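Local structure of SalCYP truncation (7ABB) at residues A[142-146]-A[147-151]; A[228-231]-A[232-236]; A[262-265]-A[266-269]. The protein is a helix-rich protein of the cytochrome P450 family that holds heme c between its helices. All coordinates share one frame; numbering follows the deposited sequence.

Contact 1: residues A[142-146]-A[147-151]; sequences NLMLA and VGWPL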
loop_
_atom_site.group_PDB
_atom_site.type_symbol
_atom_site.label_atom_id
_atom_site.label_comp_id
_atom_site.label_asym_id
_atom_site.label_seq_id
_atom_site.Cartn_x
_atom_site.Cartn_y
_atom_site.Cartn_z
ATOM N N ASN A 142 -1.893 -14.262 1.210
ATOM C CA ASN A 142 -0.977 -14.068 0.095
ATOM C C ASN A 142 0.377 -13.554 0.580
ATOM O O ASN A 142 1.422 -13.969 0.072
ATOM C CB ASN A 142 -1.563 -13.065 -0.911
ATOM C CG ASN A 142 -2.839 -13.542 -1.539
ATOM O OD1 ASN A 142 -3.046 -14.736 -1.758
ATOM N ND2 ASN A 142 -3.715 -12.584 -1.856
ATOM N N LEU A 143 0.378 -12.611 1.531
ATOM C CA LEU A 143 1.637 -12.084 2.073
ATOM C C LEU A 143 2.446 -13.199 2.723
ATOM O O LEU A 143 3.655 -13.334 2.488
ATOM C CB LEU A 143 1.358 -10.995 3.105
ATOM C CG LEU A 143 2.580 -10.315 3.736
ATOM C CD1 LEU A 143 3.404 -9.605 2.703
ATOM C CD2 LEU A 143 2.159 -9.359 4.834
ATOM N N MET A 144 1.780 -14.012 3.552
ATOM C CA MET A 144 2.439 -15.120 4.230
ATOM C C MET A 144 3.054 -16.078 3.227
ATOM O O MET A 144 4.167 -16.577 3.441
ATOM C CB MET A 144 1.431 -15.829 5.126
ATOM C CG MET A 144 0.999 -14.983 6.312
ATOM S SD MET A 144 -0.406 -15.682 7.188
ATOM C CE MET A 144 0.439 -16.965 8.085
ATOM N N LEU A 145 2.362 -16.329 2.115
ATOM C CA LEU A 145 2.903 -17.221 1.100
ATOM C C LEU A 145 4.182 -16.646 0.518
ATOM O O LEU A 145 5.184 -17.365 0.356
ATOM C CB LEU A 145 1.874 -17.461 -0.007
ATOM C CG LEU A 145 2.292 -18.465 -1.099
ATOM C CD1 LEU A 145 2.607 -19.804 -0.508
ATOM C CD2 LEU A 145 1.230 -18.597 -2.187
ATOM N N ALA A 146 4.167 -15.338 0.223
ATOM C CA ALA A 146 5.317 -14.714 -0.422
ATOM C C ALA A 146 6.498 -14.650 0.526
ATOM O O ALA A 146 7.640 -14.891 0.118
ATOM C CB ALA A 146 4.940 -13.310 -0.922
ATOM N N VAL A 147 6.239 -14.314 1.790
ATOM C CA VAL A 147 7.320 -14.083 2.736
ATOM C C VAL A 147 7.822 -15.382 3.340
ATOM O O VAL A 147 8.958 -15.437 3.793
ATOM C CB VAL A 147 6.867 -13.117 3.843
ATOM C CG1 VAL A 147 7.905 -12.948 4.929
ATOM C CG2 VAL A 147 6.530 -11.757 3.243
ATOM N N GLY A 148 7.014 -16.427 3.355
ATOM C CA GLY A 148 7.402 -17.697 3.920
ATOM C C GLY A 148 6.934 -17.939 5.336
ATOM O O GLY A 148 7.568 -18.731 6.053
ATOM N N TRP A 149 5.846 -17.297 5.764
ATOM C CA TRP A 149 5.277 -17.519 7.095
ATOM C C TRP A 149 4.265 -18.669 7.038
ATOM O O TRP A 149 3.397 -18.662 6.154
ATOM C CB TRP A 149 4.592 -16.245 7.590
ATOM C CG TRP A 149 5.528 -15.143 7.976
ATOM C CD1 TRP A 149 6.699 -15.283 8.651
ATOM C CD2 TRP A 149 5.375 -13.744 7.714
ATOM N NE1 TRP A 149 7.297 -14.059 8.833
ATOM C CE2 TRP A 149 6.498 -13.096 8.274
ATOM C CE3 TRP A 149 4.399 -12.979 7.069
ATOM C CZ2 TRP A 149 6.686 -11.722 8.186
ATOM C CZ3 TRP A 149 4.581 -11.599 6.987
ATOM C CH2 TRP A 149 5.715 -10.988 7.557
ATOM N N PRO A 150 4.359 -19.661 7.941
ATOM C CA PRO A 150 3.450 -20.824 7.898
ATOM C C PRO A 150 1.979 -20.418 7.943
ATOM O O PRO A 150 1.547 -19.666 8.822
ATOM C CB PRO A 150 3.839 -21.627 9.145
ATOM C CG PRO A 150 5.232 -21.224 9.457
ATOM C CD PRO A 150 5.317 -19.757 9.052
ATOM N N LEU A 151 1.190 -20.961 7.007
ATOM C CA LEU A 151 -0.201 -20.537 6.883
ATOM C C LEU A 151 -1.061 -20.944 8.075
ATOM O O LEU A 151 -2.113 -20.328 8.281
ATOM C CB LEU A 151 -0.800 -21.063 5.579
ATOM C CG LEU A 151 -0.319 -20.321 4.318
ATOM C CD1 LEU A 151 -0.944 -20.912 3.065
ATOM C CD2 LEU A 151 -0.593 -18.799 4.351
#
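Met144 turns its CG anti to its own carbonyl carbon (chi1 -69°), and Trp149 does the same with its ring. The two side chains cross at about a right angle, with Met144 CG 4.0 Å from Trp149 CB and close to the edge of the indole. A bend at chi3 (77°) then swings the methionine methyl along the chain; Met144 CE lies 3.0 Å from Pro150 O, closer than usual, which leaves the exact methyl position doubtful. Behind it, Leu151 CD2 packs on Met144 CB.

The backbone turns here as well: Met144 O accepts two N-H groups, Gly148 N at 2.9 Å and Trp149 N at 3.0 Å, both tilted from the carbonyl plane. The bond from Trp149 N, five residues on, is the 6→1 bond of a Schellman motif at the end of helix 130-147 of this P450 fold. Gly148 has the expected positive phi (97°), and Met144 with Trp149 gives the apolar contact between flanking residues, but Gly148 N binds Met144 O in place of the usual 5→2 bond. The last regular i-to-i+4 bond runs from Val147 N to Leu143 O.

Leu143, which touches heme c, lies side by side with Val147 and with Trp149, pointing the same way: CD1 meets Val147 CG2, while Leu143 CD2 comes to 3.9 Å from Trp149 CZ3, in the plane of the ring at its edge. Val147 CG1 covers one indole face, 3.6 Å above its centre. Tyr189 and His193 pack edge-to-face with the tryptophan. Arg103 and Arg197 bind the carbonyl oxygens of Ala146 and Gly148.

Contact 2: residues A[228-231]-A[232-236]; sequences LLTV and LFLAG. With HEC (heme c), chain B.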
loop_
_atom_site.group_PDB
_atom_site.type_symbol
_atom_site.label_atom_id
_atom_site.label_comp_id
_atom_site.label_asym_id
_atom_site.label_seq_id
_atom_site.Cartn_x
_atom_site.Cartn_y
_atom_site.Cartn_z
ATOM N N LEU A 228 13.405 -6.333 9.015
ATOM C CA LEU A 228 12.869 -6.586 7.680
ATOM C C LEU A 228 11.512 -7.281 7.745
ATOM O O LEU A 228 10.549 -6.851 7.108
ATOM C CB LEU A 228 13.855 -7.433 6.875
ATOM C CG LEU A 228 13.329 -7.950 5.532
ATOM C CD1 LEU A 228 13.052 -6.809 4.558
ATOM C CD2 LEU A 228 14.315 -8.952 4.945
ATOM N N LEU A 229 11.435 -8.367 8.511
ATOM C CA LEU A 229 10.198 -9.137 8.597
ATOM C C LEU A 229 9.077 -8.305 9.191
ATOM O O LEU A 229 7.926 -8.416 8.765
ATOM C CB LEU A 229 10.434 -10.404 9.434
ATOM C CG LEU A 229 11.323 -11.437 8.738
ATOM C CD1 LEU A 229 11.679 -12.593 9.691
ATOM C CD2 LEU A 229 10.648 -11.981 7.485
ATOM N N THR A 230 9.402 -7.454 10.166
ATOM C CA THR A 230 8.397 -6.556 10.728
ATOM C C THR A 230 7.888 -5.579 9.676
ATOM O O THR A 230 6.680 -5.346 9.565
ATOM C CB THR A 230 8.980 -5.802 11.925
ATOM O OG1 THR A 230 9.465 -6.752 12.883
ATOM C CG2 THR A 230 7.925 -4.931 12.590
ATOM N N VAL A 231 8.798 -4.982 8.901
ATOM C CA VAL A 231 8.378 -4.030 7.871
ATOM C C VAL A 231 7.503 -4.707 6.830
ATOM O O VAL A 231 6.482 -4.158 6.397
ATOM C CB VAL A 231 9.618 -3.381 7.223
ATOM C CG1 VAL A 231 9.241 -2.649 5.952
ATOM C CG2 VAL A 231 10.290 -2.448 8.196
ATOM N N LEU A 232 7.875 -5.923 6.418
ATOM C CA LEU A 232 7.063 -6.633 5.444
ATOM C C LEU A 232 5.657 -6.858 5.963
ATOM O O LEU A 232 4.689 -6.706 5.214
ATOM C CB LEU A 232 7.723 -7.963 5.089
ATOM C CG LEU A 232 8.998 -7.800 4.266
ATOM C CD1 LEU A 232 9.674 -9.125 4.076
ATOM C CD2 LEU A 232 8.713 -7.205 2.902
ATOM N N PHE A 233 5.522 -7.212 7.242
ATOM C CA PHE A 233 4.188 -7.395 7.806
ATOM C C PHE A 233 3.419 -6.084 7.808
ATOM O O PHE A 233 2.245 -6.042 7.429
ATOM C CB PHE A 233 4.279 -7.950 9.221
ATOM C CG PHE A 233 2.937 -8.181 9.860
ATOM C CD1 PHE A 233 2.269 -9.366 9.665
ATOM C CD2 PHE A 233 2.352 -7.214 10.661
ATOM C CE1 PHE A 233 1.023 -9.579 10.247
ATOM C CE2 PHE A 233 1.103 -7.439 11.256
ATOM C CZ PHE A 233 0.461 -8.615 11.046
ATOM N N LEU A 234 4.068 -5.004 8.252
ATOM C CA LEU A 234 3.367 -3.732 8.409
ATOM C C LEU A 234 3.024 -3.091 7.066
ATOM O O LEU A 234 2.029 -2.354 6.973
ATOM C CB LEU A 234 4.212 -2.781 9.255
ATOM C CG LEU A 234 4.375 -3.171 10.726
ATOM C CD1 LEU A 234 5.355 -2.225 11.402
ATOM C CD2 LEU A 234 3.054 -3.162 11.464
ATOM N N ALA A 235 3.833 -3.348 6.030
ATOM C CA ALA A 235 3.630 -2.775 4.701
ATOM C C ALA A 235 2.710 -3.606 3.821
ATOM O O ALA A 235 2.088 -3.064 2.899
ATOM C CB ALA A 235 4.974 -2.637 3.986
ATOM N N GLY A 236 2.611 -4.911 4.064
ATOM C CA GLY A 236 2.073 -5.810 3.071
ATOM C C GLY A 236 0.591 -6.143 3.123
ATOM O O GLY A 236 0.181 -6.976 2.319
HETATM FE FE HEC B . 4.511 -0.894 -0.498
HETATM C CHA HEC B . 7.256 1.095 0.092
HETATM C CHB HEC B . 2.769 1.903 -1.434
HETATM C CHC HEC B . 1.775 -2.862 -1.130
HETATM C CHD HEC B . 6.129 -3.603 0.782
HETATM N NA HEC B . 4.925 1.076 -0.622
HETATM C C1A HEC B . 6.140 1.718 -0.381
HETATM C C2A HEC B . 6.061 3.133 -0.678
HETATM C C3A HEC B . 4.804 3.332 -1.113
HETATM C C4A HEC B . 4.093 2.078 -1.080
HETATM C CMA HEC B . 4.154 4.658 -1.549
HETATM C CAA HEC B . 7.218 4.189 -0.562
HETATM C CBA HEC B . 7.329 4.837 0.814
HETATM C CGA HEC B . 8.437 5.876 0.802
HETATM O O1A HEC B . 8.698 6.386 1.916
HETATM O O2A HEC B . 8.998 6.148 -0.291
HETATM N NB HEC B . 2.625 -0.545 -1.098
HETATM C C1B HEC B . 2.107 0.677 -1.484
HETATM C C2B HEC B . 0.777 0.449 -1.963
HETATM C C3B HEC B . 0.516 -0.870 -1.902
HETATM C C4B HEC B . 1.653 -1.512 -1.338
HETATM C CMB HEC B . -0.091 1.612 -2.483
HETATM C CAB HEC B . -0.695 -1.701 -2.237
HETATM C CBB HEC B . -1.739 -1.049 -3.084
HETATM N NC HEC B . 4.045 -2.853 -0.191
HETATM C C1C HEC B . 2.891 -3.472 -0.614
HETATM C C2C HEC B . 3.014 -4.889 -0.399
HETATM C C3C HEC B . 4.234 -5.129 0.132
HETATM C C4C HEC B . 4.875 -3.843 0.282
HETATM C CMC HEC B . 1.925 -5.899 -0.766
HETATM C CAC HEC B . 4.899 -6.436 0.594
HETATM C CBC HEC B . 4.382 -7.773 0.065
HETATM N ND HEC B . 6.318 -1.174 0.301
HETATM C C1D HEC B . 6.775 -2.408 0.765
HETATM C C2D HEC B . 8.115 -2.235 1.228
HETATM C C3D HEC B . 8.488 -0.807 1.035
HETATM C C4D HEC B . 7.313 -0.219 0.429
HETATM C CMD HEC B . 8.990 -3.339 1.835
HETATM C CAD HEC B . 9.817 -0.115 1.384
HETATM C CBD HEC B . 10.693 -0.162 0.156
HETATM C CGD HEC B . 11.980 0.598 0.406
HETATM O O1D HEC B . 12.939 0.430 -0.378
HETATM O O2D HEC B . 12.017 1.360 1.393
#
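Ala235 N donates to Val231 O at 2.8 Å, the shortest of four successive i-to-i+4 backbone bonds in this last part of helix 222-235. Leu232, Phe233 and Leu234 donate in the same way to Leu228, Leu229 and Thr230, and the bond from Leu232 N to Leu228 O is the straightest, with an N-H...O angle of 164°. Gly236 N reaches Leu232 O by a weak bond.

Side chains one turn apart touch. Leu228 and Leu232 cross obliquely, Leu228 CG standing 4.1 Å from Leu232 CD1. With its CG anti to its own carbonyl carbon (chi1 -70°), Leu232 folds back so that CG sits 3.4 Å from Leu228 O. Thr230 and Leu234 run alongside each other, methyl Thr230 CG2 against Leu234 CD1 at 3.9 Å; the threonine hydroxyl OG1 turns back instead to hydrogen-bond with Glu226 O.

Ala235 and Gly236 begin a stretch that resembles the signature of the long helix running over the heme in P450s, consistent with helix 222-235 being the first part of that helix. The geometry agrees: Ala235 CB lies over one porphyrin face, 3.5 Å from CHD of heme c, Gly236 O approaches its CMC, and Leu232 CD2 comes within 4.0 Å of its CMD methyl.

Away from the heme, Leu229 packs on Val190 and Val194 and Thr230 on Phe183, all of helix 182-199, while the ring of Phe233 inserts among Leu157, Ile160 and Asn161 of helix 154-165.

Contact 3: residues A[262-265]-A[266-269]; sequences LRDP and EVRP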
loop_
_atom_site.group_PDB
_atom_site.type_symbol
_atom_site.label_atom_id
_atom_site.label_comp_id
_atom_site.label_asym_id
_atom_site.label_seq_id
_atom_site.Cartn_x
_atom_site.Cartn_y
_atom_site.Cartn_z
ATOM N N LEU A 262 -16.877 -5.838 -15.960
ATOM C CA LEU A 262 -17.428 -7.174 -16.114
ATOM C C LEU A 262 -17.312 -7.655 -17.557
ATOM O O LEU A 262 -16.881 -8.786 -17.817
ATOM C CB LEU A 262 -18.901 -7.159 -15.670
ATOM C CG LEU A 262 -19.694 -8.434 -15.831
ATOM C CD1 LEU A 262 -19.065 -9.523 -14.970
ATOM C CD2 LEU A 262 -21.163 -8.173 -15.465
ATOM N N ARG A 263 -17.714 -6.816 -18.505
ATOM C CA ARG A 263 -17.930 -7.232 -19.881
ATOM C C ARG A 263 -16.729 -7.013 -20.789
ATOM O O ARG A 263 -16.745 -7.507 -21.921
ATOM C CB ARG A 263 -19.137 -6.483 -20.462
ATOM C CG ARG A 263 -20.433 -6.726 -19.695
ATOM C CD ARG A 263 -21.506 -5.693 -20.050
ATOM N NE ARG A 263 -22.698 -5.818 -19.206
ATOM C CZ ARG A 263 -23.662 -4.906 -19.127
ATOM N NH1 ARG A 263 -24.699 -5.112 -18.326
ATOM N NH2 ARG A 263 -23.593 -3.786 -19.837
ATOM N N ASP A 264 -15.703 -6.291 -20.336
ATOM C CA ASP A 264 -14.533 -5.953 -21.157
ATOM C C ASP A 264 -13.263 -6.353 -20.412
ATOM O O ASP A 264 -12.533 -5.507 -19.880
ATOM C CB ASP A 264 -14.537 -4.460 -21.509
ATOM C CG ASP A 264 -13.391 -4.056 -22.443
ATOM O OD1 ASP A 264 -12.664 -4.945 -22.930
ATOM O OD2 ASP A 264 -13.217 -2.834 -22.687
ATOM N N PRO A 265 -12.956 -7.650 -20.367
ATOM C CA PRO A 265 -11.780 -8.097 -19.599
ATOM C C PRO A 265 -10.490 -7.409 -19.992
ATOM O O PRO A 265 -9.608 -7.232 -19.145
ATOM C CB PRO A 265 -11.712 -9.600 -19.904
ATOM C CG PRO A 265 -13.090 -9.974 -20.259
ATOM C CD PRO A 265 -13.706 -8.781 -20.941
ATOM N N GLU A 266 -10.342 -7.036 -21.260
ATOM C CA GLU A 266 -9.103 -6.427 -21.718
ATOM C C GLU A 266 -8.805 -5.110 -21.003
ATOM O O GLU A 266 -7.635 -4.716 -20.920
ATOM C CB GLU A 266 -9.181 -6.207 -23.230
ATOM C CG GLU A 266 -7.987 -5.498 -23.846
ATOM C CD GLU A 266 -8.157 -5.276 -25.341
ATOM O OE1 GLU A 266 -7.674 -4.242 -25.852
ATOM O OE2 GLU A 266 -8.780 -6.136 -26.001
ATOM N N VAL A 267 -9.835 -4.426 -20.488
ATOM C CA VAL A 267 -9.628 -3.152 -19.800
ATOM C C VAL A 267 -9.202 -3.320 -18.351
ATOM O O VAL A 267 -8.856 -2.330 -17.698
ATOM C CB VAL A 267 -10.918 -2.306 -19.842
ATOM C CG1 VAL A 267 -11.848 -2.650 -18.676
ATOM C CG2 VAL A 267 -10.591 -0.822 -19.855
ATOM N N ARG A 268 -9.231 -4.537 -17.811
ATOM C CA ARG A 268 -9.099 -4.671 -16.365
ATOM C C ARG A 268 -7.738 -4.215 -15.849
ATOM O O ARG A 268 -7.700 -3.579 -14.782
ATOM C CB ARG A 268 -9.420 -6.112 -15.947
ATOM C CG ARG A 268 -10.891 -6.463 -16.207
ATOM C CD ARG A 268 -11.161 -7.945 -15.943
ATOM N NE ARG A 268 -12.588 -8.220 -16.003
ATOM C CZ ARG A 268 -13.130 -9.420 -15.865
ATOM N NH1 ARG A 268 -12.362 -10.479 -15.663
ATOM N NH2 ARG A 268 -14.443 -9.554 -15.925
ATOM N N PRO A 269 -6.612 -4.510 -16.502
ATOM C CA PRO A 269 -5.330 -3.998 -15.974
ATOM C C PRO A 269 -5.271 -2.478 -15.926
ATOM O O PRO A 269 -4.787 -1.915 -14.934
ATOM C CB PRO A 269 -4.299 -4.605 -16.940
ATOM C CG PRO A 269 -4.969 -5.876 -17.427
ATOM C CD PRO A 269 -6.402 -5.463 -17.609
HETATM O O HOH W 1 -12.188 -7.423 -23.453
#
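Val267 N and Arg268 N each bond back to a carbonyl three residues earlier, Asp264 O and Pro265 O, both at 3.0 Å. The two bonds close overlapping beta turns, type I by the backbone angles of residues 265-267, that link helix 255-263 to helix 268-278 on the surface of this P450 fold. Neither donor sits on a lone pair, since both stand well above the carbonyl plane.

A water ties the Asp264 carboxylate to the turn: it donates to Asp264 OD1 at 2.6 Å and accepts from Glu266 N at 2.9 Å. The other carboxylate oxygen, OD2, forms a salt bridge with Arg260, which probably offsets the charge of Asp264 itself, whose OD1 is 5.1 Å from Glu266 OE2. Arg268 reaches back across the connection, its NE hydrogen-bonded to Phe261 O and its NH2 weakly to Leu262 O, so the guanidinium joins carbonyls at the end of the preceding helix.

This reach relies on a side chain extended from CG to NE, which runs over Pro265: one guanidinium face lies against the proline, with Arg268 NE 3.7 Å from Pro265 CA. Beyond it, Leu353 and Glu357 of helix 345-362 touch the arginine. Val267 crosses the aspartate at about a right angle, its CB 3.7 Å from Asp264 OD2. At chi1 87° its CG1 lies between the backbone N and the carbonyl carbon, 3.2 Å from Asp264 O.

From the N terminus the contacts follow in series, none enclosing or crossing another, and none closes a long loop: contacts 1 and 3 are turns, contact 2 successive helical turns. Contact 1 ends helix 130-147 and leads toward helix 154-165; contact 2 is the last part of helix 222-235; contact 3 joins helices 255-263 and 268-278. The first two, though far apart in sequence, touch in space: Trp149 CZ2 lies 3.6 Å from Leu229 O, and Leu143 CD2 lies 3.7 Å from Leu232 O, so the helix end of contact 1 packs on the heme-facing helix. Contact 3 stands apart, its centre 32 Å from that of contact 2, across the chain's centre.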